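Local coordinates for protein F01G10.3, confirmed by transcript evidence (Caenorhabditis elegans, PDB 3K6J) that probably acts as the NAD+-dependent (3S)-3-hydroxyacyl-CoA dehydrogenase part of a multifunctional enzyme and binds a zinc ion, at residues Gln249-Met252 and Gly256-Pro259; Leu258-Asp263 and Lys329-Glu334; Asp263-Asn268 and Ile353-Val358. All blocks are in the same frame, centred on the assembly; numbering follows the deposited sequence.

Contact 1: residues Gln249-Met252 and Gly256-Pro259; sequences QKLM and GYLP
Leu251 and Tyr257 meet where helix 234-253 runs out, and the backbone joins them first: Tyr257 N donates to Leu251 O at 3.1 Å. The bond is bent, with 145° at the hydrogen, and the donor stands 23° out of the carbonyl plane. The same oxygen also meets the tyrosine side chain, lying in the plane of the ring at its edge, 3.6 Å from Tyr257 CD1. With Tyr257 CG beside its own backbone N (chi1 -70°), the phenol leads off past the helix end and turns an edge, not a face, to the carbonyl. The two CB atoms, Leu251 CB and Tyr257 CB, pack 4.3 Å apart. At Met252, the next helix residue, the tyrosine supplies the oxygen instead. Tyr257 O takes a CA-H...O contact from Met252 CA at 3.4 Å and lies 3.2 Å from Met252 CG. The methionine chain bends at its last torsion and runs at about a right angle to the proline ring, so that Met252 SD rests 4.0 Å from Pro259 CG. The one hydrogen bond joins loop and helix end, with carbon-oxygen and sulfur-proline touches packed around it. The pair forms a tight corner between consecutive helices, within the part of the chain assigned to the family's C-terminal domain. Ile262 of helix 259-269 packs on Leu251, Met252 and Tyr257, Val358 of helix 355-375 meets Leu251 and Tyr257, and Ile339 of helix 333-341 reaches Met252. Arg340 of that last helix also bonds to Gly256 O.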
ATOM      1  N   GLN A 249      18.978   5.005  -3.642  1.00 38.16           N
ATOM      2  CA  GLN A 249      19.830   6.117  -3.283  1.00 39.50           C
ATOM      3  C   GLN A 249      21.294   5.859  -3.639  1.00 40.25           C
ATOM      4  O   GLN A 249      21.968   6.762  -4.151  1.00 40.75           O
ATOM      5  CB  GLN A 249      19.666   6.455  -1.814  1.00 39.38           C
ATOM      6  CG  GLN A 249      18.271   6.964  -1.511  1.00 40.43           C
ATOM      7  CD  GLN A 249      18.255   7.940  -0.371  1.00 43.07           C
ATOM      8  OE1 GLN A 249      17.711   7.660   0.705  1.00 43.16           O
ATOM      9  NE2 GLN A 249      18.866   9.101  -0.589  1.00 44.01           N
ATOM     10  N   LYS A 250      21.777   4.635  -3.401  1.00 40.84           N
ATOM     11  CA  LYS A 250      23.155   4.275  -3.739  1.00 41.41           C
ATOM     12  C   LYS A 250      23.451   4.568  -5.210  1.00 42.85           C
ATOM     13  O   LYS A 250      24.570   4.968  -5.548  1.00 43.07           O
ATOM     14  CB  LYS A 250      23.451   2.814  -3.436  1.00 40.70           C
ATOM     15  CG  LYS A 250      23.718   2.494  -1.976  1.00 39.11           C
ATOM     16  CD  LYS A 250      23.847   0.974  -1.781  1.00 35.53           C
ATOM     17  CE  LYS A 250      23.866   0.581  -0.310  1.00 34.79           C
ATOM     18  NZ  LYS A 250      23.717  -0.899  -0.170  1.00 35.79           N
ATOM     19  N   LEU A 251      22.448   4.389  -6.073  1.00 43.57           N
ATOM     20  CA  LEU A 251      22.607   4.658  -7.492  1.00 44.84           C
ATOM     21  C   LEU A 251      22.982   6.117  -7.752  1.00 46.15           C
ATOM     22  O   LEU A 251      23.636   6.431  -8.753  1.00 46.32           O
ATOM     23  CB  LEU A 251      21.334   4.297  -8.260  1.00 44.35           C
ATOM     24  CG  LEU A 251      21.034   2.803  -8.421  1.00 44.52           C
ATOM     25  CD1 LEU A 251      19.628   2.588  -8.991  1.00 43.73           C
ATOM     26  CD2 LEU A 251      22.090   2.077  -9.263  1.00 42.60           C
ATOM     27  N   MET A 252      22.561   6.998  -6.846  1.00 47.40           N
ATOM     28  CA  MET A 252      22.839   8.421  -6.968  1.00 48.57           C
ATOM     29  C   MET A 252      24.211   8.790  -6.406  1.00 49.38           C
ATOM     30  O   MET A 252      25.012   9.410  -7.110  1.00 49.99           O
ATOM     31  CB  MET A 252      21.739   9.270  -6.311  1.00 48.62           C
ATOM     32  CG  MET A 252      20.437   9.353  -7.100  1.00 47.67           C
ATOM     33  SD  MET A 252      19.236  10.419  -6.298  1.00 45.71           S
ATOM     34  CE  MET A 252      19.158   9.691  -4.657  1.00 47.10           C
ATOM     35  N   GLY A 256      26.615   7.533 -10.789  1.00 48.21           N
ATOM     36  CA  GLY A 256      26.307   8.911 -11.133  1.00 47.56           C
ATOM     37  C   GLY A 256      24.882   9.143 -11.554  1.00 47.05           C
ATOM     38  O   GLY A 256      24.600  10.138 -12.204  1.00 47.23           O
ATOM     39  N   TYR A 257      23.979   8.229 -11.204  1.00 46.36           N
ATOM     40  CA  TYR A 257      22.619   8.287 -11.755  1.00 45.43           C
ATOM     41  C   TYR A 257      21.780   9.420 -11.168  1.00 44.63           C
ATOM     42  O   TYR A 257      21.834   9.699  -9.977  1.00 44.09           O
ATOM     43  CB  TYR A 257      21.902   6.946 -11.614  1.00 45.50           C
ATOM     44  CG  TYR A 257      22.433   5.844 -12.512  1.00 45.40           C
ATOM     45  CD1 TYR A 257      23.514   5.060 -12.116  1.00 45.37           C
ATOM     46  CD2 TYR A 257      21.838   5.569 -13.748  1.00 46.18           C
ATOM     47  CE1 TYR A 257      24.002   4.040 -12.919  1.00 45.62           C
ATOM     48  CE2 TYR A 257      22.322   4.532 -14.572  1.00 46.30           C
ATOM     49  CZ  TYR A 257      23.405   3.780 -14.144  1.00 46.25           C
ATOM     50  OH  TYR A 257      23.906   2.763 -14.926  1.00 46.85           O
ATOM     51  N   LEU A 258      21.043  10.090 -12.050  1.00 44.00           N
ATOM     52  CA  LEU A 258      20.153  11.174 -11.679  1.00 43.56           C
ATOM     53  C   LEU A 258      18.733  10.613 -11.526  1.00 43.22           C
ATOM     54  O   LEU A 258      18.407   9.567 -12.105  1.00 42.84           O
ATOM     55  CB  LEU A 258      20.183  12.297 -12.729  1.00 43.41           C
ATOM     56  CG  LEU A 258      21.504  12.752 -13.362  1.00 44.57           C
ATOM     57  CD1 LEU A 258      21.318  14.024 -14.198  1.00 44.35           C
ATOM     58  CD2 LEU A 258      22.613  12.944 -12.320  1.00 45.41           C
ATOM     59  N   PRO A 259      17.887  11.305 -10.735  1.00 42.68           N
ATOM     60  CA  PRO A 259      16.552  10.815 -10.443  1.00 41.80           C
ATOM     61  C   PRO A 259      15.767  10.361 -11.658  1.00 40.97           C
ATOM     62  O   PRO A 259      15.286   9.230 -11.672  1.00 40.05           O
ATOM     63  CB  PRO A 259      15.908  12.016  -9.761  1.00 42.31           C
ATOM     64  CG  PRO A 259      17.041  12.527  -8.925  1.00 42.45           C
ATOM     65  CD  PRO A 259      18.230  12.436  -9.853  1.00 42.54           C
TER

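Contact 2: residues Leu258-Asp263 and Lys329-Glu334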
ATOM      1  N   LEU A 258      21.043  10.090 -12.050  1.00 44.00           N
ATOM      2  CA  LEU A 258      20.153  11.174 -11.679  1.00 43.56           C
ATOM      3  C   LEU A 258      18.733  10.613 -11.526  1.00 43.22           C
ATOM      4  O   LEU A 258      18.407   9.567 -12.105  1.00 42.84           O
ATOM      5  CB  LEU A 258      20.183  12.297 -12.729  1.00 43.41           C
ATOM      6  CG  LEU A 258      21.504  12.752 -13.362  1.00 44.57           C
ATOM      7  CD1 LEU A 258      21.318  14.024 -14.198  1.00 44.35           C
ATOM      8  CD2 LEU A 258      22.613  12.944 -12.320  1.00 45.41           C
ATOM      9  N   PRO A 259      17.887  11.305 -10.735  1.00 42.68           N
ATOM     10  CA  PRO A 259      16.552  10.815 -10.443  1.00 41.80           C
ATOM     11  C   PRO A 259      15.767  10.361 -11.658  1.00 40.97           C
ATOM     12  O   PRO A 259      15.286   9.230 -11.672  1.00 40.05           O
ATOM     13  CB  PRO A 259      15.908  12.016  -9.761  1.00 42.31           C
ATOM     14  CG  PRO A 259      17.041  12.527  -8.925  1.00 42.45           C
ATOM     15  CD  PRO A 259      18.230  12.436  -9.853  1.00 42.54           C
ATOM     16  N   HIS A 260      15.646  11.218 -12.671  1.00 40.59           N
ATOM     17  CA  HIS A 260      14.848  10.868 -13.854  1.00 39.96           C
ATOM     18  C   HIS A 260      15.400   9.643 -14.585  1.00 39.10           C
ATOM     19  O   HIS A 260      14.657   8.981 -15.284  1.00 38.98           O
ATOM     20  CB  HIS A 260      14.685  12.057 -14.819  1.00 40.47           C
ATOM     21  CG  HIS A 260      15.955  12.437 -15.528  1.00 42.12           C
ATOM     22  ND1 HIS A 260      16.969  13.146 -14.914  1.00 43.12           N
ATOM     23  CD2 HIS A 260      16.384  12.177 -16.787  1.00 42.67           C
ATOM     24  CE1 HIS A 260      17.963  13.316 -15.768  1.00 44.55           C
ATOM     25  NE2 HIS A 260      17.633  12.737 -16.911  1.00 44.74           N
ATOM     26  N   GLN A 261      16.690   9.340 -14.408  1.00 38.63           N
ATOM     27  CA  GLN A 261      17.310   8.167 -15.054  1.00 38.33           C
ATOM     28  C   GLN A 261      16.918   6.859 -14.362  1.00 37.45           C
ATOM     29  O   GLN A 261      16.484   5.899 -15.012  1.00 37.26           O
ATOM     30  CB  GLN A 261      18.831   8.294 -15.128  1.00 38.20           C
ATOM     31  CG  GLN A 261      19.277   9.576 -15.798  1.00 39.00           C
ATOM     32  CD  GLN A 261      20.747   9.597 -16.081  1.00 40.95           C
ATOM     33  OE1 GLN A 261      21.572   9.443 -15.175  1.00 42.45           O
ATOM     34  NE2 GLN A 261      21.098   9.792 -17.351  1.00 40.87           N
ATOM     35  N   ILE A 262      17.065   6.847 -13.045  1.00 36.44           N
ATOM     36  CA  ILE A 262      16.567   5.763 -12.203  1.00 35.42           C
ATOM     37  C   ILE A 262      15.059   5.534 -12.400  1.00 34.95           C
ATOM     38  O   ILE A 262      14.626   4.414 -12.691  1.00 35.08           O
ATOM     39  CB  ILE A 262      16.865   6.059 -10.731  1.00 35.62           C
ATOM     40  CG1 ILE A 262      18.386   6.017 -10.517  1.00 34.90           C
ATOM     41  CG2 ILE A 262      16.106   5.069  -9.827  1.00 34.70           C
ATOM     42  CD1 ILE A 262      18.885   6.892  -9.451  1.00 33.70           C
ATOM     43  N   ASP A 263      14.273   6.595 -12.269  1.00 33.77           N
ATOM     44  CA  ASP A 263      12.834   6.484 -12.379  1.00 33.01           C
ATOM     45  C   ASP A 263      12.427   5.958 -13.757  1.00 33.08           C
ATOM     46  O   ASP A 263      11.445   5.213 -13.889  1.00 33.02           O
ATOM     47  CB  ASP A 263      12.182   7.827 -12.088  1.00 32.95           C
ATOM     48  CG  ASP A 263      12.263   8.216 -10.611  1.00 32.54           C
ATOM     49  OD1 ASP A 263      12.833   7.460  -9.799  1.00 31.28           O
ATOM     50  OD2 ASP A 263      11.741   9.294 -10.256  1.00 32.39           O
ATOM     51  N   LYS A 329       5.913  18.571 -12.796  1.00 64.68           N
ATOM     52  CA  LYS A 329       7.222  17.969 -12.561  1.00 64.05           C
ATOM     53  C   LYS A 329       8.208  18.392 -13.647  1.00 63.56           C
ATOM     54  O   LYS A 329       7.877  18.392 -14.833  1.00 63.35           O
ATOM     55  CB  LYS A 329       7.093  16.438 -12.535  1.00 63.96           C
ATOM     56  CG  LYS A 329       8.271  15.693 -11.895  1.00 63.98           C
ATOM     57  CD  LYS A 329       8.309  14.200 -12.281  1.00 64.09           C
ATOM     58  CE  LYS A 329       7.100  13.433 -11.764  1.00 64.27           C
ATOM     59  NZ  LYS A 329       6.817  12.206 -12.565  1.00 64.16           N
ATOM     60  N   GLU A 330       9.417  18.746 -13.227  1.00 63.03           N
ATOM     61  CA  GLU A 330      10.461  19.194 -14.137  1.00 62.74           C
ATOM     62  C   GLU A 330      11.808  18.878 -13.513  1.00 62.03           C
ATOM     63  O   GLU A 330      11.945  18.893 -12.291  1.00 61.85           O
ATOM     64  CB  GLU A 330      10.321  20.700 -14.382  1.00 63.09           C
ATOM     65  CG  GLU A 330      10.941  21.224 -15.668  1.00 64.16           C
ATOM     66  CD  GLU A 330      10.742  22.734 -15.831  1.00 66.27           C
ATOM     67  OE1 GLU A 330       9.602  23.166 -16.134  1.00 66.15           O
ATOM     68  OE2 GLU A 330      11.723  23.491 -15.658  1.00 66.71           O
ATOM     69  N   ASN A 331      12.796  18.580 -14.348  1.00 61.40           N
ATOM     70  CA  ASN A 331      14.136  18.237 -13.867  1.00 61.03           C
ATOM     71  C   ASN A 331      14.800  19.445 -13.206  1.00 60.91           C
ATOM     72  O   ASN A 331      14.535  20.590 -13.586  1.00 60.84           O
ATOM     73  CB  ASN A 331      15.002  17.696 -15.015  1.00 60.92           C
ATOM     74  CG  ASN A 331      14.620  16.263 -15.449  1.00 61.08           C
ATOM     75  OD1 ASN A 331      15.403  15.598 -16.117  1.00 61.51           O
ATOM     76  ND2 ASN A 331      13.434  15.794 -15.070  1.00 60.48           N
ATOM     77  N   ASP A 332      15.652  19.194 -12.215  1.00 60.77           N
ATOM     78  CA  ASP A 332      16.284  20.275 -11.457  1.00 60.52           C
ATOM     79  C   ASP A 332      17.795  20.201 -11.511  1.00 60.64           C
ATOM     80  O   ASP A 332      18.408  19.169 -11.213  1.00 60.51           O
ATOM     81  CB  ASP A 332      15.806  20.291 -10.006  1.00 60.64           C
ATOM     82  CG  ASP A 332      16.308  21.507  -9.232  1.00 60.64           C
ATOM     83  OD1 ASP A 332      15.582  22.521  -9.161  1.00 61.07           O
ATOM     84  OD2 ASP A 332      17.428  21.446  -8.694  1.00 60.57           O
ATOM     85  N   THR A 333      18.392  21.327 -11.874  1.00 60.60           N
ATOM     86  CA  THR A 333      19.811  21.369 -12.145  1.00 60.53           C
ATOM     87  C   THR A 333      20.633  21.374 -10.855  1.00 60.49           C
ATOM     88  O   THR A 333      21.737  20.837 -10.815  1.00 60.48           O
ATOM     89  CB  THR A 333      20.150  22.543 -13.102  1.00 60.71           C
ATOM     90  OG1 THR A 333      21.451  22.355 -13.658  1.00 59.87           O
ATOM     91  CG2 THR A 333      20.046  23.912 -12.403  1.00 60.91           C
ATOM     92  N   GLU A 334      20.077  21.961  -9.798  1.00 60.62           N
ATOM     93  CA  GLU A 334      20.755  22.019  -8.506  1.00 61.12           C
ATOM     94  C   GLU A 334      20.874  20.622  -7.904  1.00 61.10           C
ATOM     95  O   GLU A 334      21.852  20.310  -7.212  1.00 60.96           O
ATOM     96  CB  GLU A 334      20.019  22.954  -7.534  1.00 61.24           C
ATOM     97  CG  GLU A 334      20.812  23.303  -6.264  1.00 62.74           C
ATOM     98  CD  GLU A 334      20.014  24.135  -5.263  1.00 65.82           C
ATOM     99  OE1 GLU A 334      18.902  23.712  -4.866  1.00 65.68           O
ATOM    100  OE2 GLU A 334      20.505  25.217  -4.860  1.00 66.99           O
TER
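In the helix start that carries His260 to Asn331, the carbonyl oxygen Leu258 O is gripped by two amides, Gln261 N at 2.9 Å and Ile262 N at 3.2 Å. These bonds open helix 259-269, with Leu258 as N-cap. Gln261 folds its side chain back so that Leu258 N donates to Gln261 OE1 at 3.2 Å, almost straight at 170°, which is one half of a capping box. From this helix start His260 reaches across to the segment leading into helix 333-341. With CG between the backbone N and the carbonyl carbon (chi1 70°), the ring lies between Gln261 on one face and Asn331 on the other. The two side chains cross at about a right angle, ring and amide planes 42° apart. Asn331 OD1 comes down over its face of the ring, displaced toward the rim, 3.1 Å from His260 ND1. Arriving from above the plane, the oxygen is badly angled for a hydrogen bond, and the touch is one of an amide oxygen on an aromatic face. Asn331 ND2 lies alongside His260 CB. Replacing His260 by an alanine would probably take away the ring face under Asn331 OD1 and leave the amide freer to turn. The patch is small and lies at the surface. Tyr320 touches both His260 and Asn331, and Asp263, one turn further along, bonds to Tyr320 OH, Thr277 OG1 and Met276 N. On the far face of the imidazole, Gln261 CG stands 3.7 Å above the ring plane, likewise offset toward the rim.

Contact 3: residues Asp263-Asn268 and Ile353-Val358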
ATOM      1  N   ASP A 263      14.273   6.595 -12.269  1.00 33.77           N
ATOM      2  CA  ASP A 263      12.834   6.484 -12.379  1.00 33.01           C
ATOM      3  C   ASP A 263      12.427   5.958 -13.757  1.00 33.08           C
ATOM      4  O   ASP A 263      11.445   5.213 -13.889  1.00 33.02           O
ATOM      5  CB  ASP A 263      12.182   7.827 -12.088  1.00 32.95           C
ATOM      6  CG  ASP A 263      12.263   8.216 -10.611  1.00 32.54           C
ATOM      7  OD1 ASP A 263      12.833   7.460  -9.799  1.00 31.28           O
ATOM      8  OD2 ASP A 263      11.741   9.294 -10.256  1.00 32.39           O
ATOM      9  N   LYS A 264      13.208   6.311 -14.775  1.00 32.49           N
ATOM     10  CA  LYS A 264      12.889   5.914 -16.133  1.00 31.99           C
ATOM     11  C   LYS A 264      13.142   4.437 -16.313  1.00 31.21           C
ATOM     12  O   LYS A 264      12.389   3.763 -16.990  1.00 30.64           O
ATOM     13  CB  LYS A 264      13.683   6.732 -17.153  1.00 32.60           C
ATOM     14  CG  LYS A 264      13.302   6.471 -18.600  1.00 33.98           C
ATOM     15  CD  LYS A 264      11.887   6.940 -18.879  1.00 37.98           C
ATOM     16  CE  LYS A 264      11.478   6.616 -20.300  1.00 40.94           C
ATOM     17  NZ  LYS A 264      10.070   7.024 -20.475  1.00 44.05           N
ATOM     18  N   ILE A 265      14.189   3.939 -15.668  1.00 30.93           N
ATOM     19  CA  ILE A 265      14.533   2.536 -15.735  1.00 30.70           C
ATOM     20  C   ILE A 265      13.460   1.688 -15.027  1.00 30.91           C
ATOM     21  O   ILE A 265      13.014   0.656 -15.546  1.00 31.10           O
ATOM     22  CB  ILE A 265      15.941   2.301 -15.155  1.00 30.85           C
ATOM     23  CG1 ILE A 265      17.008   2.899 -16.096  1.00 31.08           C
ATOM     24  CG2 ILE A 265      16.189   0.814 -14.928  1.00 30.04           C
ATOM     25  CD1 ILE A 265      18.409   3.075 -15.440  1.00 32.61           C
ATOM     26  N   ILE A 266      13.033   2.158 -13.860  1.00 30.81           N
ATOM     27  CA  ILE A 266      11.938   1.566 -13.097  1.00 30.23           C
ATOM     28  C   ILE A 266      10.607   1.551 -13.863  1.00 30.14           C
ATOM     29  O   ILE A 266       9.919   0.521 -13.899  1.00 30.33           O
ATOM     30  CB  ILE A 266      11.817   2.262 -11.697  1.00 30.40           C
ATOM     31  CG1 ILE A 266      12.993   1.870 -10.785  1.00 29.94           C
ATOM     32  CG2 ILE A 266      10.481   2.010 -11.038  1.00 29.65           C
ATOM     33  CD1 ILE A 266      13.015   0.418 -10.337  1.00 31.55           C
ATOM     34  N   THR A 267      10.243   2.668 -14.487  1.00 29.89           N
ATOM     35  CA  THR A 267       8.966   2.716 -15.206  1.00 29.75           C
ATOM     36  C   THR A 267       9.050   1.919 -16.501  1.00 30.27           C
ATOM     37  O   THR A 267       8.049   1.365 -16.951  1.00 29.89           O
ATOM     38  CB  THR A 267       8.451   4.169 -15.472  1.00 29.80           C
ATOM     39  OG1 THR A 267       9.378   4.865 -16.314  1.00 29.81           O
ATOM     40  CG2 THR A 267       8.275   4.936 -14.160  1.00 28.07           C
ATOM     41  N   ASN A 268      10.247   1.859 -17.089  1.00 30.16           N
ATOM     42  CA  ASN A 268      10.476   0.978 -18.240  1.00 31.02           C
ATOM     43  C   ASN A 268      10.290  -0.490 -17.860  1.00 30.11           C
ATOM     44  O   ASN A 268       9.740  -1.255 -18.627  1.00 30.19           O
ATOM     45  CB  ASN A 268      11.880   1.167 -18.865  1.00 31.03           C
ATOM     46  CG  ASN A 268      12.010   2.450 -19.682  1.00 31.32           C
ATOM     47  OD1 ASN A 268      11.037   3.155 -19.943  1.00 33.75           O
ATOM     48  ND2 ASN A 268      13.231   2.757 -20.075  1.00 31.68           N
ATOM     49  N   ILE A 353      26.699  -1.494 -15.103  1.00 55.58           N
ATOM     50  CA  ILE A 353      27.061  -1.004 -16.444  1.00 55.60           C
ATOM     51  C   ILE A 353      25.858  -0.622 -17.321  1.00 55.26           C
ATOM     52  O   ILE A 353      25.967   0.241 -18.200  1.00 55.65           O
ATOM     53  CB  ILE A 353      28.026  -1.998 -17.206  1.00 55.71           C
ATOM     54  CG1 ILE A 353      27.417  -3.403 -17.330  1.00 56.45           C
ATOM     55  CG2 ILE A 353      29.385  -2.088 -16.491  1.00 55.69           C
ATOM     56  CD1 ILE A 353      27.978  -4.246 -18.463  1.00 56.98           C
ATOM     57  N   ASN A 354      24.714  -1.251 -17.075  1.00 54.50           N
ATOM     58  CA  ASN A 354      23.549  -1.082 -17.944  1.00 53.50           C
ATOM     59  C   ASN A 354      22.229  -1.047 -17.163  1.00 52.28           C
ATOM     60  O   ASN A 354      22.218  -1.186 -15.934  1.00 51.71           O
ATOM     61  CB  ASN A 354      23.526  -2.187 -19.005  1.00 53.96           C
ATOM     62  CG  ASN A 354      23.483  -3.576 -18.397  1.00 55.65           C
ATOM     63  OD1 ASN A 354      24.523  -4.182 -18.129  1.00 57.98           O
ATOM     64  ND2 ASN A 354      22.277  -4.083 -18.153  1.00 56.71           N
ATOM     65  N   ASP A 355      21.132  -0.843 -17.891  1.00 50.62           N
ATOM     66  CA  ASP A 355      19.793  -0.776 -17.312  1.00 49.14           C
ATOM     67  C   ASP A 355      19.423  -2.042 -16.504  1.00 48.38           C
ATOM     68  O   ASP A 355      18.902  -1.946 -15.391  1.00 47.93           O
ATOM     69  CB  ASP A 355      18.753  -0.524 -18.413  1.00 49.01           C
ATOM     70  CG  ASP A 355      18.721   0.927 -18.896  1.00 48.69           C
ATOM     71  OD1 ASP A 355      17.722   1.309 -19.551  1.00 48.73           O
ATOM     72  OD2 ASP A 355      19.667   1.693 -18.640  1.00 47.82           O
ATOM     73  N   GLN A 356      19.703  -3.221 -17.059  1.00 47.41           N
ATOM     74  CA  GLN A 356      19.397  -4.478 -16.366  1.00 46.44           C
ATOM     75  C   GLN A 356      20.076  -4.586 -14.997  1.00 45.23           C
ATOM     76  O   GLN A 356      19.430  -4.978 -14.035  1.00 45.63           O
ATOM     77  CB  GLN A 356      19.674  -5.708 -17.250  1.00 46.79           C
ATOM     78  CG  GLN A 356      19.075  -7.022 -16.725  1.00 49.22           C
ATOM     79  CD  GLN A 356      17.599  -6.900 -16.275  1.00 51.55           C
ATOM     80  OE1 GLN A 356      16.748  -6.389 -17.016  1.00 54.66           O
ATOM     81  NE2 GLN A 356      17.298  -7.382 -15.065  1.00 50.69           N
ATOM     82  N   ASP A 357      21.347  -4.206 -14.904  1.00 43.70           N
ATOM     83  CA  ASP A 357      22.072  -4.184 -13.629  1.00 42.24           C
ATOM     84  C   ASP A 357      21.458  -3.223 -12.611  1.00 41.24           C
ATOM     85  O   ASP A 357      21.437  -3.518 -11.411  1.00 40.53           O
ATOM     86  CB  ASP A 357      23.547  -3.817 -13.834  1.00 42.04           C
ATOM     87  CG  ASP A 357      24.311  -4.845 -14.672  1.00 42.99           C
ATOM     88  OD1 ASP A 357      25.358  -4.465 -15.253  1.00 44.66           O
ATOM     89  OD2 ASP A 357      23.877  -6.015 -14.761  1.00 40.07           O
ATOM     90  N   VAL A 358      21.002  -2.066 -13.098  1.00 39.78           N
ATOM     91  CA  VAL A 358      20.264  -1.092 -12.288  1.00 38.90           C
ATOM     92  C   VAL A 358      19.025  -1.726 -11.621  1.00 37.79           C
ATOM     93  O   VAL A 358      18.862  -1.642 -10.402  1.00 37.77           O
ATOM     94  CB  VAL A 358      19.851   0.155 -13.140  1.00 38.79           C
ATOM     95  CG1 VAL A 358      18.909   1.064 -12.362  1.00 38.53           C
ATOM     96  CG2 VAL A 358      21.098   0.940 -13.579  1.00 39.78           C
TER
HETATM   97  O   HOH W   1      15.169   0.796 -19.605  1.00 38.29           O
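Ile265 reaches from helix 259-269 into the first turn of helix 355-375 and touches two residues there, Asp355 and Val358. Its CG2 branch and its CD1 tip both meet one methyl: Ile265 CD1 lies 3.7 Å from Val358 CG1, and the two side chains cross at about a right angle. Ile265 CG1 stands beside the backbone N (chi1 -70°), which carries the longer branch to Asp355, where Ile265 CD1 comes within 3.7 Å of Asp355 OD2 and Ile265 CG1 within 3.8 Å of Asp355 CG. The carboxylate crosses the aliphatic chain obliquely, and Asp355 OD1, also near Ile265 CG1, takes a bond from water. That water donates to Asp355 OD1 at 2.6 Å and accepts from Asn268 ND2 at 2.8 Å, bridging the two helices where no direct polar bond does. In the next shell, the helix start fixes Asp355 and Val358: Asn354 is the N-cap, and Val358 N donates to Asn354 O at 3.2 Å. Asp357 steadies the approaching chain, receiving Ile353 N on the anti lone pair of Asp357 OD1 at 3.3 Å, nearly straight at 169°. The amino end of the helix would be expected to favour the charged forms of Asp355 and Asp357. The contact thus joins two helices, apolar at Val358, which is buried, and water-bridged at the exposed Asp355. Ile359 of helix 355-375 extends it on Ile265 and Ile266, while Ile266 also touches Met362 of that helix, Pro275 of helix 275-282 and Tyr244 of helix 234-253.

Overall arrangement
Along the chain, contact 1 comes first, closing a very short loop where helix 234-253 gives way to helix 259-269. Contact 2 opens on the residues where contact 1 ends, sharing Leu258 and Pro259; its segments lie 66 residues apart at their nearest ends, and it closes near the start of helix 333-341. Contact 3 opens on Asp263, the residue where contact 2's first segment ends, and closes beyond contact 2 at helix 355-375, so contacts 2 and 3 cross, while 1 and 3 stand in series. Helix 259-269 is common to 2 and 3. Together contacts 1 and 3 tie three helices, 234-253, 259-269 and 355-375, and contact 2 adds the segment leading into helix 333-341.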